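Local structure of triphenylmethane reductase (Citrobacter sp., 2JL1) at residues G10-L15 / L71-P76. The protein binds NADP and, as a triphenylmethane reductase, reduces triphenylmethane dyes, probably with hydride supplied by NADPH. Numbering follows the deposited sequence.
With NAP (NADP nicotinamide-adenine-dinucleotide phosphate), chain B.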
loop_
_atom_site.group_PDB
_atom_site.type_symbol
_atom_site.label_atom_id
_atom_site.label_comp_id
_atom_site.label_asym_id
_atom_site.label_seq_id
_atom_site.Cartn_x
_atom_site.Cartn_y
_atom_site.Cartn_z
ATOM N N GLY A 10 1.558 -9.223 22.994
ATOM C CA GLY A 10 1.287 -7.795 23.138
ATOM C C GLY A 10 -0.035 -7.578 23.842
ATOM O O GLY A 10 -0.758 -8.541 24.137
ATOM N N GLN A 11 -0.370 -6.317 24.099
ATOM C CA GLN A 11 -1.547 -6.011 24.911
ATOM C C GLN A 11 -2.811 -6.387 24.154
ATOM O O GLN A 11 -3.662 -7.111 24.678
ATOM C CB GLN A 11 -1.534 -4.542 25.387
ATOM C CG GLN A 11 -0.221 -4.195 26.109
ATOM C CD GLN A 11 -0.167 -2.770 26.614
ATOM O OE1 GLN A 11 -0.792 -2.444 27.620
ATOM N NE2 GLN A 11 0.588 -1.911 25.919
ATOM N N LEU A 12 -2.912 -5.961 22.898
ATOM C CA LEU A 12 -4.112 -6.273 22.116
ATOM C C LEU A 12 -4.238 -7.762 21.855
ATOM O O LEU A 12 -5.313 -8.321 22.020
ATOM C CB LEU A 12 -4.123 -5.501 20.780
ATOM C CG LEU A 12 -5.391 -5.584 19.918
ATOM C CD1 LEU A 12 -6.540 -4.757 20.523
ATOM C CD2 LEU A 12 -5.091 -5.091 18.484
ATOM N N GLY A 13 -3.141 -8.380 21.423
ATOM C CA GLY A 13 -3.068 -9.818 21.110
ATOM C C GLY A 13 -3.444 -10.727 22.267
ATOM O O GLY A 13 -4.163 -11.709 22.087
ATOM N N GLY A 14 -2.954 -10.396 23.462
ATOM C CA GLY A 14 -3.261 -11.157 24.688
ATOM C C GLY A 14 -4.741 -11.070 25.010
ATOM O O GLY A 14 -5.352 -12.058 25.395
ATOM N N LEU A 15 -5.332 -9.893 24.818
ATOM C CA LEU A 15 -6.778 -9.723 25.037
ATOM C C LEU A 15 -7.630 -10.456 23.984
ATOM O O LEU A 15 -8.710 -10.953 24.301
ATOM C CB LEU A 15 -7.161 -8.239 25.117
ATOM C CG LEU A 15 -6.743 -7.392 26.323
ATOM C CD1 LEU A 15 -6.907 -5.879 26.002
ATOM C CD2 LEU A 15 -7.536 -7.768 27.571
ATOM N N LEU A 71 -5.267 -13.737 12.324
ATOM C CA LEU A 71 -5.394 -12.334 12.759
ATOM C C LEU A 71 -3.997 -11.719 12.752
ATOM O O LEU A 71 -3.149 -12.040 13.593
ATOM C CB LEU A 71 -6.078 -12.197 14.117
ATOM C CG LEU A 71 -6.164 -10.729 14.614
ATOM C CD1 LEU A 71 -7.094 -9.865 13.711
ATOM C CD2 LEU A 71 -6.597 -10.656 16.057
ATOM N N PHE A 72 -3.779 -10.846 11.770
ATOM C CA PHE A 72 -2.532 -10.163 11.560
ATOM C C PHE A 72 -2.663 -8.849 12.360
ATOM O O PHE A 72 -3.396 -7.951 11.969
ATOM C CB PHE A 72 -2.385 -9.936 10.047
ATOM C CG PHE A 72 -1.224 -9.058 9.641
ATOM C CD1 PHE A 72 -0.257 -8.655 10.567
ATOM C CD2 PHE A 72 -1.095 -8.651 8.317
ATOM C CE1 PHE A 72 0.802 -7.826 10.191
ATOM C CE2 PHE A 72 -0.020 -7.845 7.929
ATOM C CZ PHE A 72 0.916 -7.421 8.897
ATOM N N ILE A 73 -2.009 -8.778 13.518
ATOM C CA ILE A 73 -2.015 -7.559 14.328
ATOM C C ILE A 73 -0.796 -6.771 13.897
ATOM O O ILE A 73 0.291 -7.328 13.830
ATOM C CB ILE A 73 -1.985 -7.877 15.851
ATOM C CG1 ILE A 73 -3.288 -8.588 16.276
ATOM C CG2 ILE A 73 -1.666 -6.585 16.687
ATOM C CD1 ILE A 73 -3.343 -8.958 17.760
ATOM N N SER A 74 -0.962 -5.471 13.608
ATOM C CA SER A 74 0.129 -4.674 13.050
ATOM C C SER A 74 1.326 -4.590 13.995
ATOM O O SER A 74 1.170 -4.701 15.205
ATOM C CB SER A 74 -0.354 -3.261 12.649
ATOM O OG SER A 74 -1.118 -2.655 13.689
ATOM N N GLY A 75 2.522 -4.406 13.440
ATOM C CA GLY A 75 3.719 -4.298 14.269
ATOM C C GLY A 75 3.797 -2.975 15.019
ATOM O O GLY A 75 3.047 -2.057 14.710
ATOM N N PRO A 76 4.684 -2.887 16.046
ATOM C CA PRO A 76 4.961 -1.631 16.747
ATOM C C PRO A 76 5.521 -0.646 15.746
ATOM O O PRO A 76 6.181 -1.048 14.798
ATOM C CB PRO A 76 6.041 -2.017 17.756
ATOM C CG PRO A 76 5.841 -3.494 17.979
ATOM C CD PRO A 76 5.462 -4.006 16.608
HETATM P PA NAP B . 2.042 -3.888 21.925
HETATM O O1A NAP B . 3.158 -2.903 21.929
HETATM O O2A NAP B . 1.586 -4.327 23.261
HETATM O O5B NAP B . 2.400 -5.168 21.045
HETATM C C5B NAP B . 3.125 -5.123 19.835
HETATM C C4B NAP B . 3.361 -6.583 19.482
HETATM O O4B NAP B . 4.099 -6.700 18.272
HETATM C C3B NAP B . 4.180 -7.234 20.597
HETATM O O3B NAP B . 3.607 -8.469 20.940
HETATM C C2B NAP B . 5.524 -7.471 19.969
HETATM O O2B NAP B . 6.074 -8.672 20.410
HETATM C C1B NAP B . 5.151 -7.614 18.508
HETATM N N9A NAP B . 6.342 -7.413 17.671
HETATM C C8A NAP B . 7.218 -6.364 17.682
HETATM N N7A NAP B . 8.168 -6.607 16.749
HETATM C C5A NAP B . 7.915 -7.805 16.171
HETATM C C6A NAP B . 8.566 -8.533 15.176
HETATM N N6A NAP B . 9.675 -8.073 14.601
HETATM N N1A NAP B . 8.048 -9.747 14.789
HETATM C C2A NAP B . 6.909 -10.243 15.386
HETATM N N3A NAP B . 6.263 -9.519 16.362
HETATM C C4A NAP B . 6.768 -8.321 16.749
HETATM O O3 NAP B . 0.814 -3.201 21.111
HETATM P PN NAP B . -0.772 -3.236 21.383
HETATM O O1N NAP B . -1.138 -4.647 21.591
HETATM O O2N NAP B . -1.107 -2.222 22.421
HETATM O O5D NAP B . -1.371 -2.794 19.918
HETATM C C5D NAP B . -1.223 -3.660 18.801
HETATM C C4D NAP B . -0.799 -2.952 17.509
HETATM O O4D NAP B . -1.685 -1.876 17.252
HETATM C C3D NAP B . 0.598 -2.333 17.599
HETATM O O3D NAP B . 1.638 -3.166 17.153
HETATM C C2D NAP B . 0.507 -1.071 16.762
HETATM O O2D NAP B . 0.833 -1.253 15.400
HETATM C C1D NAP B . -0.966 -0.728 16.827
HETATM N N1N NAP B . -1.129 0.426 17.726
HETATM C C2N NAP B . -2.337 1.047 17.715
HETATM C C3N NAP B . -2.545 2.152 18.489
HETATM C C7N NAP B . -3.842 2.841 18.470
HETATM O O7N NAP B . -4.007 3.903 19.406
HETATM N N7N NAP B . -4.737 2.449 17.556
HETATM C C4N NAP B . -1.540 2.591 19.376
HETATM C C5N NAP B . -0.357 1.898 19.447
HETATM C C6N NAP B . -0.135 0.834 18.566
HETATM P P2B NAP B . 7.120 -8.731 21.639
HETATM O O1X NAP B . 6.331 -9.093 22.882
HETATM O O2X NAP B . 7.826 -7.404 21.862
HETATM O O3X NAP B . 8.113 -9.811 21.263
#
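The peptide plane joining L12 to G13 carries the CD1 methyl of I73 over one face, 3.5 Å from G13 CA. At the far end of 71-76, P76 sets CD and CG obliquely against the C8A edge of the NADP adenine, off its plane and outside the ring, with CD 3.1 Å from C8A, while the F72 ring meets H87 edge-to-face and also packs against Y104. The second branch of I73, CG2, anti to the backbone N (chi1 -66° for CG1), lies 4.1 Å from L12 CD2. I73 CG2 is also 3.6 Å from NADP C5D, on the nicotinamide-side ribose. No hydrogen bond crosses between the two segments, so the cofactor bridges their polar groups. From the first helical turn, Q11 N donates to NADP O2A (2.9 Å, 167°). L12 N donates to NADP O1N (2.6 Å, 169°), again nearly straight; the helix N-terminus would probably stabilise the diphosphate charge. On the 71-76 side, the ribose hydroxyl O3D donates to S74 O at 2.5 Å, and O2D to G75 O. G10, at the N-cap, and G13 are the second and third glycines of a GxxGxxG dinucleotide-binding motif, which here faces the end of strand 69-72 in the Rossmann fold of an NmrA-like, atypical short-chain dehydrogenase.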